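Local atomic coordinates of serpin-12 (Manduca sexta, PDB entry 6CJ7), a protein that probably inhibits serine proteases as a member of the serpin family and controls the prophenoloxidase activation system in larval hemolymph. Residues Ser39-Thr44 / Lys79-Ile84; Leu66-Thr69 / Glu75-Lys78; Ala220-Leu225 / Leu261-Lys266. One frame throughout, in Å; residues are numbered along the deposited sequence.

In the fold
Two of the three contacts form one neighbourhood and the third stands apart. Contact 2 is nested inside the loop closed by contact 1, and both draw on helix 70-85. Their centres lie about 10 Å apart, and they meet where Thr-44 CG2 comes to 3.4 Å from Phe-77 CZ and Phe-41 CE1 to 3.8 Å from Phe-77 CD1. Together they tie helix 40-51 and the loop after helix 56-66 to successive turns of helix 70-85. Contact 3 follows later in the chain, about 24 and 29 Å from them between centres, without touching either. Contacts 1 and 2 belong to the helical part of the serpin fold, contact 3 to its B-sheet region.

Contact 1 (Ser39-Thr44 / Lys79-Ile84); sequences SPFSIT and KVNEEI
The helices that carry Phe-41 and Val-80 run in largely opposed directions, 136° apart, with segment axes no closer than 13.3 Å and CA of Phe-41 still 9.7 Å from CA of Val-80. The phenyl ring of Phe-41 spans most of this gap and takes part in every contact. With CG of Phe-41 anti to the backbone N (chi1 173°), the ring is thrust out from the start of helix 40-51, and its far end enters a notch formed by Val-80, Asn-81 and Ile-84. CE1 of Phe-41 meets CG1 of Val-80 at 3.6 Å, the two side chains approaching head-on, while CD1 of Ile-84 lies farther out, 4.3 Å from CZ of Phe-41. Asn-81 contributes its amide oxygen: OD1 sits in the plane of the ring at its edge, 3.7 Å from CZ of Phe-41, and the amide plane is turned 72° from that of the ring. On the other arm of this amide, ND2 is bonded to Asn-118 O, which steadies the oxygen's position. Ser-39 is the N-cap of the helix, its OG accepting from Ser-42 N at 3.0 Å, and Ser-39 N is bonded to His-320 NE2, a setting consistent with the shutter region of serpins. Ile-370 touches both Phe-41 and Val-80, so strand 370-377 helps to enclose the ring. The contact is therefore mainly apolar and buried, its polar element an oxygen facing the weakly positive rim of a phenyl ring, at most a weak attraction, probably secondary to the apolar packing that holds the ring.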
ATOM      1  N   SER A  39       0.587   0.140   1.526  1.00 15.58           N
ATOM      2  CA  SER A  39      -0.528   0.008   0.589  1.00 15.60           C
ATOM      3  C   SER A  39      -1.842  -0.154   1.335  1.00 16.66           C
ATOM      4  O   SER A  39      -2.065  -1.210   1.939  1.00 19.17           O
ATOM      5  CB  SER A  39      -0.314  -1.188  -0.331  1.00 18.35           C
ATOM      6  OG  SER A  39      -1.496  -1.404  -1.123  1.00 17.16           O
ATOM      7  N   PRO A  40      -2.752   0.829   1.313  1.00 20.09           N
ATOM      8  CA  PRO A  40      -4.084   0.590   1.894  1.00 19.29           C
ATOM      9  C   PRO A  40      -4.786  -0.598   1.269  1.00 19.12           C
ATOM     10  O   PRO A  40      -5.526  -1.313   1.962  1.00 20.20           O
ATOM     11  CB  PRO A  40      -4.833   1.903   1.625  1.00 21.61           C
ATOM     12  CG  PRO A  40      -3.719   2.934   1.540  1.00 21.80           C
ATOM     13  CD  PRO A  40      -2.597   2.214   0.832  1.00 24.17           C
ATOM     14  N   PHE A  41      -4.550  -0.838  -0.024  1.00 17.46           N
ATOM     15  CA  PHE A  41      -5.110  -2.006  -0.700  1.00 18.68           C
ATOM     16  C   PHE A  41      -4.634  -3.309  -0.050  1.00 22.09           C
ATOM     17  O   PHE A  41      -5.455  -4.153   0.346  1.00 18.87           O
ATOM     18  CB  PHE A  41      -4.746  -1.927  -2.193  1.00 21.09           C
ATOM     19  CG  PHE A  41      -5.114  -3.135  -2.986  1.00 21.81           C
ATOM     20  CD1 PHE A  41      -6.445  -3.453  -3.212  1.00 24.03           C
ATOM     21  CD2 PHE A  41      -4.135  -3.953  -3.517  1.00 29.51           C
ATOM     22  CE1 PHE A  41      -6.793  -4.576  -3.950  1.00 25.92           C
ATOM     23  CE2 PHE A  41      -4.473  -5.074  -4.261  1.00 36.93           C
ATOM     24  CZ  PHE A  41      -5.803  -5.382  -4.479  1.00 27.99           C
ATOM     25  N   SER A  42      -3.315  -3.475   0.105  1.00 19.54           N
ATOM     26  CA  SER A  42      -2.782  -4.716   0.666  1.00 18.61           C
ATOM     27  C   SER A  42      -3.238  -4.919   2.100  1.00 20.63           C
ATOM     28  O   SER A  42      -3.510  -6.049   2.516  1.00 20.32           O
ATOM     29  CB  SER A  42      -1.250  -4.716   0.640  1.00 19.87           C
ATOM     30  OG  SER A  42      -0.730  -4.489  -0.643  1.00 24.80           O
ATOM     31  N   ILE A  43      -3.281  -3.845   2.884  1.00 17.10           N
ATOM     32  CA  ILE A  43      -3.665  -3.987   4.288  1.00 18.92           C
ATOM     33  C   ILE A  43      -5.137  -4.364   4.394  1.00 21.77           C
ATOM     34  O   ILE A  43      -5.521  -5.184   5.237  1.00 20.15           O
ATOM     35  CB  ILE A  43      -3.339  -2.696   5.061  1.00 20.29           C
ATOM     36  CG1 ILE A  43      -1.834  -2.466   5.077  1.00 20.42           C
ATOM     37  CG2 ILE A  43      -3.911  -2.759   6.473  1.00 21.88           C
ATOM     38  CD1 ILE A  43      -1.419  -1.094   5.585  1.00 22.31           C
ATOM     39  N   THR A  44      -5.984  -3.786   3.538  1.00 18.41           N
ATOM     40  CA  THR A  44      -7.398  -4.153   3.537  1.00 20.57           C
ATOM     41  C   THR A  44      -7.591  -5.589   3.055  1.00 22.27           C
ATOM     42  O   THR A  44      -8.395  -6.336   3.631  1.00 20.45           O
ATOM     43  CB  THR A  44      -8.194  -3.164   2.671  1.00 20.12           C
ATOM     44  OG1 THR A  44      -7.961  -1.825   3.129  1.00 19.93           O
ATOM     45  CG2 THR A  44      -9.690  -3.445   2.768  1.00 21.00           C
ATOM     46  N   LYS A  79     -13.532  -7.747  -8.158  1.00 23.63           N
ATOM     47  CA  LYS A  79     -13.569  -6.832  -9.295  1.00 25.44           C
ATOM     48  C   LYS A  79     -12.313  -5.975  -9.354  1.00 24.35           C
ATOM     49  O   LYS A  79     -11.791  -5.718 -10.442  1.00 24.63           O
ATOM     50  CB  LYS A  79     -14.807  -5.949  -9.244  1.00 25.73           C
ATOM     51  CG  LYS A  79     -15.081  -5.298 -10.586  1.00 37.94           C
ATOM     52  CD  LYS A  79     -16.230  -4.314 -10.550  1.00 48.50           C
ATOM     53  CE  LYS A  79     -16.256  -3.533 -11.846  1.00 55.81           C
ATOM     54  NZ  LYS A  79     -14.891  -2.993 -12.124  1.00 54.38           N
ATOM     55  N   VAL A  80     -11.811  -5.519  -8.196  1.00 21.24           N
ATOM     56  CA  VAL A  80     -10.572  -4.738  -8.199  1.00 20.51           C
ATOM     57  C   VAL A  80      -9.442  -5.551  -8.808  1.00 20.61           C
ATOM     58  O   VAL A  80      -8.653  -5.052  -9.631  1.00 20.62           O
ATOM     59  CB  VAL A  80     -10.229  -4.278  -6.768  1.00 23.10           C
ATOM     60  CG1 VAL A  80      -8.815  -3.667  -6.728  1.00 22.76           C
ATOM     61  CG2 VAL A  80     -11.275  -3.294  -6.266  1.00 22.07           C
ATOM     62  N   ASN A  81      -9.350  -6.819  -8.421  1.00 20.65           N
ATOM     63  CA  ASN A  81      -8.308  -7.673  -8.967  1.00 21.84           C
ATOM     64  C   ASN A  81      -8.530  -7.948 -10.451  1.00 22.64           C
ATOM     65  O   ASN A  81      -7.567  -8.009 -11.217  1.00 24.10           O
ATOM     66  CB  ASN A  81      -8.233  -8.966  -8.165  1.00 23.14           C
ATOM     67  CG  ASN A  81      -7.438  -8.790  -6.885  1.00 20.92           C
ATOM     68  OD1 ASN A  81      -6.371  -8.175  -6.901  1.00 23.19           O
ATOM     69  ND2 ASN A  81      -7.954  -9.314  -5.768  1.00 21.70           N
ATOM     70  N   GLU A  82      -9.787  -8.123 -10.872  1.00 22.02           N
ATOM     71  CA  GLU A  82     -10.074  -8.291 -12.291  1.00 23.31           C
ATOM     72  C   GLU A  82      -9.631  -7.079 -13.095  1.00 26.12           C
ATOM     73  O   GLU A  82      -9.070  -7.223 -14.190  1.00 27.34           O
ATOM     74  CB  GLU A  82     -11.564  -8.547 -12.496  1.00 25.88           C
ATOM     75  CG  GLU A  82     -11.951  -9.998 -12.289  1.00 33.80           C
ATOM     76  CD  GLU A  82     -13.451 -10.194 -12.166  1.00 40.56           C
ATOM     77  OE1 GLU A  82     -14.195  -9.193 -12.251  1.00 38.32           O
ATOM     78  OE2 GLU A  82     -13.883 -11.355 -11.996  1.00 38.83           O
ATOM     79  N   GLU A  83      -9.879  -5.876 -12.580  1.00 23.74           N
ATOM     80  CA  GLU A  83      -9.478  -4.698 -13.340  1.00 24.92           C
ATOM     81  C   GLU A  83      -7.962  -4.582 -13.425  1.00 25.79           C
ATOM     82  O   GLU A  83      -7.438  -4.124 -14.450  1.00 27.16           O
ATOM     83  CB  GLU A  83     -10.065  -3.419 -12.738  1.00 30.45           C
ATOM     84  CG  GLU A  83     -11.578  -3.270 -12.856  1.00 31.55           C
ATOM     85  CD  GLU A  83     -12.116  -3.468 -14.273  1.00 33.77           C
ATOM     86  OE1 GLU A  83     -13.261  -3.949 -14.379  1.00 39.97           O
ATOM     87  OE2 GLU A  83     -11.435  -3.154 -15.266  1.00 34.12           O
ATOM     88  N   ILE A  84      -7.248  -4.985 -12.372  1.00 22.39           N
ATOM     89  CA  ILE A  84      -5.787  -4.999 -12.439  1.00 24.45           C
ATOM     90  C   ILE A  84      -5.307  -5.995 -13.491  1.00 24.07           C
ATOM     91  O   ILE A  84      -4.467  -5.674 -14.340  1.00 24.15           O
ATOM     92  CB  ILE A  84      -5.195  -5.321 -11.054  1.00 24.11           C
ATOM     93  CG1 ILE A  84      -5.379  -4.137 -10.111  1.00 23.21           C
ATOM     94  CG2 ILE A  84      -3.739  -5.697 -11.186  1.00 26.49           C
ATOM     95  CD1 ILE A  84      -5.175  -4.499  -8.634  1.00 22.57           C
TER

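Contact 2 (Leu66-Thr69 / Glu75-Lys78)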
ATOM      1  N   LEU A  66     -13.636  -3.114   8.734  1.00 22.00           N
ATOM      2  CA  LEU A  66     -13.692  -2.951   7.283  1.00 22.07           C
ATOM      3  C   LEU A  66     -14.887  -2.130   6.835  1.00 24.76           C
ATOM      4  O   LEU A  66     -14.840  -1.522   5.758  1.00 25.18           O
ATOM      5  CB  LEU A  66     -13.752  -4.311   6.593  1.00 21.76           C
ATOM      6  CG  LEU A  66     -12.536  -5.226   6.650  1.00 22.48           C
ATOM      7  CD1 LEU A  66     -12.921  -6.600   6.125  1.00 23.90           C
ATOM      8  CD2 LEU A  66     -11.385  -4.634   5.845  1.00 27.88           C
ATOM      9  N   GLN A  67     -15.962  -2.118   7.628  1.00 23.67           N
ATOM     10  CA  GLN A  67     -17.242  -1.532   7.218  1.00 26.72           C
ATOM     11  C   GLN A  67     -17.758  -2.190   5.936  1.00 28.07           C
ATOM     12  O   GLN A  67     -18.381  -1.550   5.081  1.00 29.91           O
ATOM     13  CB  GLN A  67     -17.145  -0.010   7.078  1.00 29.10           C
ATOM     14  CG  GLN A  67     -16.526   0.681   8.302  1.00 35.42           C
ATOM     15  CD  GLN A  67     -17.551   1.153   9.290  1.00 52.50           C
ATOM     16  OE1 GLN A  67     -17.912   0.419  10.223  1.00 60.17           O
ATOM     17  NE2 GLN A  67     -18.012   2.389   9.121  1.00 58.54           N
ATOM     18  N   MET A  68     -17.512  -3.493   5.815  1.00 26.78           N
ATOM     19  CA  MET A  68     -18.033  -4.311   4.732  1.00 27.49           C
ATOM     20  C   MET A  68     -18.381  -5.686   5.276  1.00 25.55           C
ATOM     21  O   MET A  68     -17.683  -6.197   6.154  1.00 29.46           O
ATOM     22  CB  MET A  68     -17.016  -4.473   3.603  1.00 32.24           C
ATOM     23  CG  MET A  68     -16.753  -3.235   2.788  1.00 34.00           C
ATOM     24  SD  MET A  68     -15.464  -3.600   1.591  1.00 31.32           S
ATOM     25  CE  MET A  68     -14.034  -3.778   2.659  1.00 29.69           C
ATOM     26  N   THR A  69     -19.452  -6.276   4.748  1.00 29.19           N
ATOM     27  CA  THR A  69     -19.763  -7.658   5.061  1.00 30.00           C
ATOM     28  C   THR A  69     -18.811  -8.583   4.303  1.00 30.06           C
ATOM     29  O   THR A  69     -18.177  -8.167   3.330  1.00 27.39           O
ATOM     30  CB  THR A  69     -21.208  -7.971   4.686  1.00 34.23           C
ATOM     31  OG1 THR A  69     -21.366  -7.856   3.266  1.00 34.70           O
ATOM     32  CG2 THR A  69     -22.169  -7.013   5.385  1.00 39.07           C
ATOM     33  N   GLU A  75     -16.883  -9.545  -3.153  1.00 23.36           N
ATOM     34  CA  GLU A  75     -17.309  -9.056  -4.459  1.00 25.24           C
ATOM     35  C   GLU A  75     -16.476  -7.860  -4.892  1.00 26.09           C
ATOM     36  O   GLU A  75     -16.101  -7.750  -6.068  1.00 28.70           O
ATOM     37  CB  GLU A  75     -18.786  -8.683  -4.429  1.00 32.28           C
ATOM     38  CG  GLU A  75     -19.710  -9.876  -4.544  1.00 58.75           C
ATOM     39  CD  GLU A  75     -19.311 -10.816  -5.674  1.00 73.86           C
ATOM     40  OE1 GLU A  75     -19.256 -10.372  -6.840  1.00 75.58           O
ATOM     41  OE2 GLU A  75     -19.043 -12.000  -5.398  1.00 78.06           O
ATOM     42  N   ILE A  76     -16.206  -6.943  -3.961  1.00 22.59           N
ATOM     43  CA  ILE A  76     -15.456  -5.741  -4.304  1.00 24.91           C
ATOM     44  C   ILE A  76     -14.047  -6.106  -4.741  1.00 26.55           C
ATOM     45  O   ILE A  76     -13.565  -5.651  -5.783  1.00 23.94           O
ATOM     46  CB  ILE A  76     -15.448  -4.755  -3.123  1.00 26.93           C
ATOM     47  CG1 ILE A  76     -16.790  -4.022  -3.054  1.00 31.75           C
ATOM     48  CG2 ILE A  76     -14.282  -3.761  -3.240  1.00 27.01           C
ATOM     49  CD1 ILE A  76     -17.078  -3.409  -1.706  1.00 37.55           C
ATOM     50  N   PHE A  77     -13.365  -6.950  -3.965  1.00 22.46           N
ATOM     51  CA  PHE A  77     -11.975  -7.201  -4.313  1.00 22.02           C
ATOM     52  C   PHE A  77     -11.827  -8.156  -5.483  1.00 23.03           C
ATOM     53  O   PHE A  77     -10.822  -8.071  -6.198  1.00 23.61           O
ATOM     54  CB  PHE A  77     -11.201  -7.656  -3.076  1.00 22.93           C
ATOM     55  CG  PHE A  77     -10.973  -6.534  -2.115  1.00 26.19           C
ATOM     56  CD1 PHE A  77     -10.118  -5.494  -2.446  1.00 31.71           C
ATOM     57  CD2 PHE A  77     -11.682  -6.456  -0.933  1.00 29.23           C
ATOM     58  CE1 PHE A  77      -9.925  -4.434  -1.585  1.00 38.44           C
ATOM     59  CE2 PHE A  77     -11.500  -5.390  -0.075  1.00 27.57           C
ATOM     60  CZ  PHE A  77     -10.622  -4.383  -0.399  1.00 32.95           C
ATOM     61  N   LYS A  78     -12.825  -9.004  -5.758  1.00 21.87           N
ATOM     62  CA  LYS A  78     -12.765  -9.756  -7.003  1.00 24.27           C
ATOM     63  C   LYS A  78     -12.715  -8.805  -8.189  1.00 25.63           C
ATOM     64  O   LYS A  78     -11.913  -8.993  -9.112  1.00 22.78           O
ATOM     65  CB  LYS A  78     -13.952 -10.719  -7.124  1.00 25.80           C
ATOM     66  CG  LYS A  78     -13.910 -11.574  -8.393  1.00 25.43           C
ATOM     67  CD  LYS A  78     -15.027 -12.618  -8.391  1.00 33.04           C
ATOM     68  CE  LYS A  78     -15.065 -13.376  -9.698  1.00 44.32           C
ATOM     69  NZ  LYS A  78     -15.993 -12.722 -10.668  1.00 50.68           N
TER
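Met-68 meets Ile-76 and Phe-77 in a short-range apolar contact, where the loop leaving helix 56-66 folds back onto the second turn of the helix it leads into, 70-85. The methionine supplies nearly all of the loop's contact, and two successive atoms of its chain find different partners. SD of Met-68 rests 3.7 Å from CD1 of Ile-76, the two side chains crossing at a slant. The methyl group goes on to the aromatic neighbour, with CE of Met-68 4.1 Å from CE2 of Phe-77 and the side chains at about a right angle. A bend in the thioether explains this division: the chain runs extended as far as the sulfur, then kinks at chi3 (-69°), which turns CE aside to Phe-77 while the sulfur stays beside the isoleucine.

The setting is a short connection between two consecutive helices, which by position correspond to helices C and D of serpins. Gln-67 breaks the first helix with a positive phi of 58°, Met-68 takes an extended backbone, and Thr-69 is the N-cap of the second, its OG1 bonded to Lys-72 N. The same hydroxyl is also bonded to Glu-71 OE2, so two bonds grip it at the helix start. Between the helix exit and this cap, the Met-68 backbone is held from elsewhere in the fold, because its carbonyl oxygen is bonded to Gln-51 NE2 of helix 40-51. That helix also backs the neighbouring side chains: Leu-66 touches Gln-51, and Phe-77 touches Ile-45. Phe-119 packs on Phe-77 from a nearby loop, whereas Ile-76, which is partly exposed, touches Ser-17 near the beginning of the chain.

Contact 3 (Ala220-Leu225 / Leu261-Lys266)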
ATOM      1  N   ALA A 220      -2.877  23.067   0.732  1.00 40.66           N
ATOM      2  CA  ALA A 220      -1.897  22.290  -0.011  1.00 37.11           C
ATOM      3  C   ALA A 220      -2.136  22.429  -1.507  1.00 36.17           C
ATOM      4  O   ALA A 220      -3.265  22.637  -1.954  1.00 40.64           O
ATOM      5  CB  ALA A 220      -1.944  20.815   0.391  1.00 33.64           C
ATOM      6  N   LYS A 221      -1.054  22.302  -2.269  1.00 33.43           N
ATOM      7  CA  LYS A 221      -1.134  22.206  -3.717  1.00 31.34           C
ATOM      8  C   LYS A 221      -1.244  20.742  -4.116  1.00 26.15           C
ATOM      9  O   LYS A 221      -0.711  19.858  -3.444  1.00 25.29           O
ATOM     10  CB  LYS A 221       0.097  22.820  -4.383  1.00 29.61           C
ATOM     11  CG  LYS A 221       0.233  24.311  -4.248  1.00 35.68           C
ATOM     12  CD  LYS A 221       1.580  24.734  -4.814  1.00 39.05           C
ATOM     13  CE  LYS A 221       1.781  26.236  -4.721  1.00 45.26           C
ATOM     14  NZ  LYS A 221       3.011  26.659  -5.445  1.00 49.14           N
ATOM     15  N   VAL A 222      -1.932  20.491  -5.231  1.00 26.18           N
ATOM     16  CA  VAL A 222      -2.192  19.146  -5.730  1.00 25.99           C
ATOM     17  C   VAL A 222      -1.852  19.101  -7.214  1.00 24.20           C
ATOM     18  O   VAL A 222      -2.259  19.990  -7.965  1.00 25.89           O
ATOM     19  CB  VAL A 222      -3.667  18.745  -5.523  1.00 30.85           C
ATOM     20  CG1 VAL A 222      -3.945  17.358  -6.118  1.00 32.15           C
ATOM     21  CG2 VAL A 222      -4.036  18.790  -4.045  1.00 32.06           C
ATOM     22  N   VAL A 223      -1.134  18.060  -7.644  1.00 24.15           N
ATOM     23  CA  VAL A 223      -1.003  17.751  -9.069  1.00 23.80           C
ATOM     24  C   VAL A 223      -1.272  16.261  -9.271  1.00 21.72           C
ATOM     25  O   VAL A 223      -0.918  15.434  -8.424  1.00 21.31           O
ATOM     26  CB  VAL A 223       0.379  18.174  -9.632  1.00 26.36           C
ATOM     27  CG1 VAL A 223       1.503  17.288  -9.130  1.00 24.85           C
ATOM     28  CG2 VAL A 223       0.346  18.202 -11.162  1.00 29.47           C
ATOM     29  N   VAL A 224      -1.943  15.928 -10.375  1.00 23.62           N
ATOM     30  CA  VAL A 224      -2.282  14.553 -10.739  1.00 22.31           C
ATOM     31  C   VAL A 224      -1.446  14.175 -11.954  1.00 22.30           C
ATOM     32  O   VAL A 224      -1.600  14.772 -13.031  1.00 24.79           O
ATOM     33  CB  VAL A 224      -3.777  14.404 -11.055  1.00 26.22           C
ATOM     34  CG1 VAL A 224      -4.089  12.974 -11.476  1.00 23.41           C
ATOM     35  CG2 VAL A 224      -4.636  14.836  -9.864  1.00 25.40           C
ATOM     36  N   LEU A 225      -0.564  13.190 -11.788  1.00 21.93           N
ATOM     37  CA  LEU A 225       0.347  12.792 -12.859  1.00 22.56           C
ATOM     38  C   LEU A 225      -0.082  11.443 -13.428  1.00 19.41           C
ATOM     39  O   LEU A 225       0.024  10.426 -12.724  1.00 22.05           O
ATOM     40  CB  LEU A 225       1.778  12.720 -12.328  1.00 23.43           C
ATOM     41  CG  LEU A 225       2.215  13.952 -11.531  1.00 25.34           C
ATOM     42  CD1 LEU A 225       3.564  13.737 -10.854  1.00 23.64           C
ATOM     43  CD2 LEU A 225       2.236  15.170 -12.454  1.00 26.55           C
ATOM     44  N   LEU A 261      -9.211  14.053  -9.093  1.00 30.85           N
ATOM     45  CA  LEU A 261      -9.267  13.574 -10.469  1.00 32.93           C
ATOM     46  C   LEU A 261     -10.241  14.375 -11.326  1.00 34.74           C
ATOM     47  O   LEU A 261     -10.236  14.221 -12.553  1.00 33.77           O
ATOM     48  CB  LEU A 261      -9.641  12.087 -10.495  1.00 29.62           C
ATOM     49  CG  LEU A 261      -8.618  11.045 -10.017  1.00 32.96           C
ATOM     50  CD1 LEU A 261      -7.219  11.365 -10.510  1.00 39.72           C
ATOM     51  CD2 LEU A 261      -8.618  10.892  -8.494  1.00 33.04           C
ATOM     52  N   ASP A 262     -11.063  15.231 -10.719  1.00 32.42           N
ATOM     53  CA  ASP A 262     -11.976  16.096 -11.452  1.00 31.09           C
ATOM     54  C   ASP A 262     -11.447  17.516 -11.607  1.00 31.08           C
ATOM     55  O   ASP A 262     -12.149  18.367 -12.163  1.00 38.17           O
ATOM     56  CB  ASP A 262     -13.341  16.130 -10.758  1.00 38.42           C
ATOM     57  CG  ASP A 262     -13.999  14.772 -10.709  1.00 49.08           C
ATOM     58  OD1 ASP A 262     -13.831  14.003 -11.679  1.00 48.41           O
ATOM     59  OD2 ASP A 262     -14.676  14.473  -9.703  1.00 54.83           O
ATOM     60  N   LEU A 263     -10.237  17.789 -11.129  1.00 30.79           N
ATOM     61  CA  LEU A 263      -9.672  19.121 -11.262  1.00 34.22           C
ATOM     62  C   LEU A 263      -9.432  19.444 -12.735  1.00 34.01           C
ATOM     63  O   LEU A 263      -9.029  18.566 -13.507  1.00 32.73           O
ATOM     64  CB  LEU A 263      -8.361  19.229 -10.488  1.00 33.27           C
ATOM     65  CG  LEU A 263      -8.454  19.270  -8.964  1.00 32.20           C
ATOM     66  CD1 LEU A 263      -7.080  19.059  -8.354  1.00 34.67           C
ATOM     67  CD2 LEU A 263      -9.053  20.601  -8.524  1.00 37.16           C
ATOM     68  N   PRO A 264      -9.665  20.689 -13.153  1.00 37.61           N
ATOM     69  CA  PRO A 264      -9.422  21.039 -14.547  1.00 40.43           C
ATOM     70  C   PRO A 264      -7.933  21.088 -14.829  1.00 37.36           C
ATOM     71  O   PRO A 264      -7.119  21.303 -13.914  1.00 34.62           O
ATOM     72  CB  PRO A 264     -10.063  22.433 -14.675  1.00 43.88           C
ATOM     73  CG  PRO A 264      -9.888  23.017 -13.321  1.00 46.91           C
ATOM     74  CD  PRO A 264     -10.053  21.863 -12.350  1.00 41.71           C
ATOM     75  N   PRO A 265      -7.525  20.869 -16.073  1.00 33.72           N
ATOM     76  CA  PRO A 265      -6.096  20.943 -16.388  1.00 34.61           C
ATOM     77  C   PRO A 265      -5.577  22.360 -16.199  1.00 29.77           C
ATOM     78  O   PRO A 265      -6.254  23.339 -16.528  1.00 34.15           O
ATOM     79  CB  PRO A 265      -6.033  20.512 -17.861  1.00 44.39           C
ATOM     80  CG  PRO A 265      -7.337  19.824 -18.126  1.00 47.76           C
ATOM     81  CD  PRO A 265      -8.333  20.511 -17.249  1.00 41.72           C
ATOM     82  N   LYS A 266      -4.369  22.461 -15.651  1.00 29.97           N
ATOM     83  CA  LYS A 266      -3.675  23.726 -15.472  1.00 30.20           C
ATOM     84  C   LYS A 266      -2.278  23.617 -16.063  1.00 29.42           C
ATOM     85  O   LYS A 266      -1.667  22.547 -16.068  1.00 30.15           O
ATOM     86  CB  LYS A 266      -3.564  24.116 -13.978  1.00 33.43           C
ATOM     87  CG  LYS A 266      -4.885  24.482 -13.301  1.00 45.31           C
ATOM     88  CD  LYS A 266      -5.527  25.679 -14.008  1.00 57.87           C
ATOM     89  CE  LYS A 266      -7.052  25.604 -13.949  1.00 62.64           C
ATOM     90  NZ  LYS A 266      -7.674  25.551 -15.302  1.00 62.63           N
TER
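Val-224 holds CG1 anti to its own amide nitrogen (chi1 178°), which points this methyl at Leu-261, and Leu-261 answers by doubling back: its side chain sets out away from the strand, but a chi2 of -42° helps to bring CD1 round. The two methyls, Val-224 CG1 and Leu-261 CD1, end 3.6 Å apart, with the side chains at about a right angle. Two residues earlier on the strand, Val-222 repeats the theme more loosely, its CG1 lying 4.2 Å from CD1 of Leu-263. This leucine starts toward the strand and needs no such return.

Alternation along a beta strand makes the pairing possible, since Val-222 and Val-224 share one face while Val-223 turns to the other and packs on Phe-210, Ala-212 and Phe-353. Strand 220-226 is flanked by antiparallel strands 198-215 and 232-239, in what corresponds to the B sheet of serpins, and the linker between helix 254-260 and strand 265-282 crosses its face. Ser-233 of strand 232-239 touches both Val-224 and Leu-261, continuing the contact onto the adjacent strand.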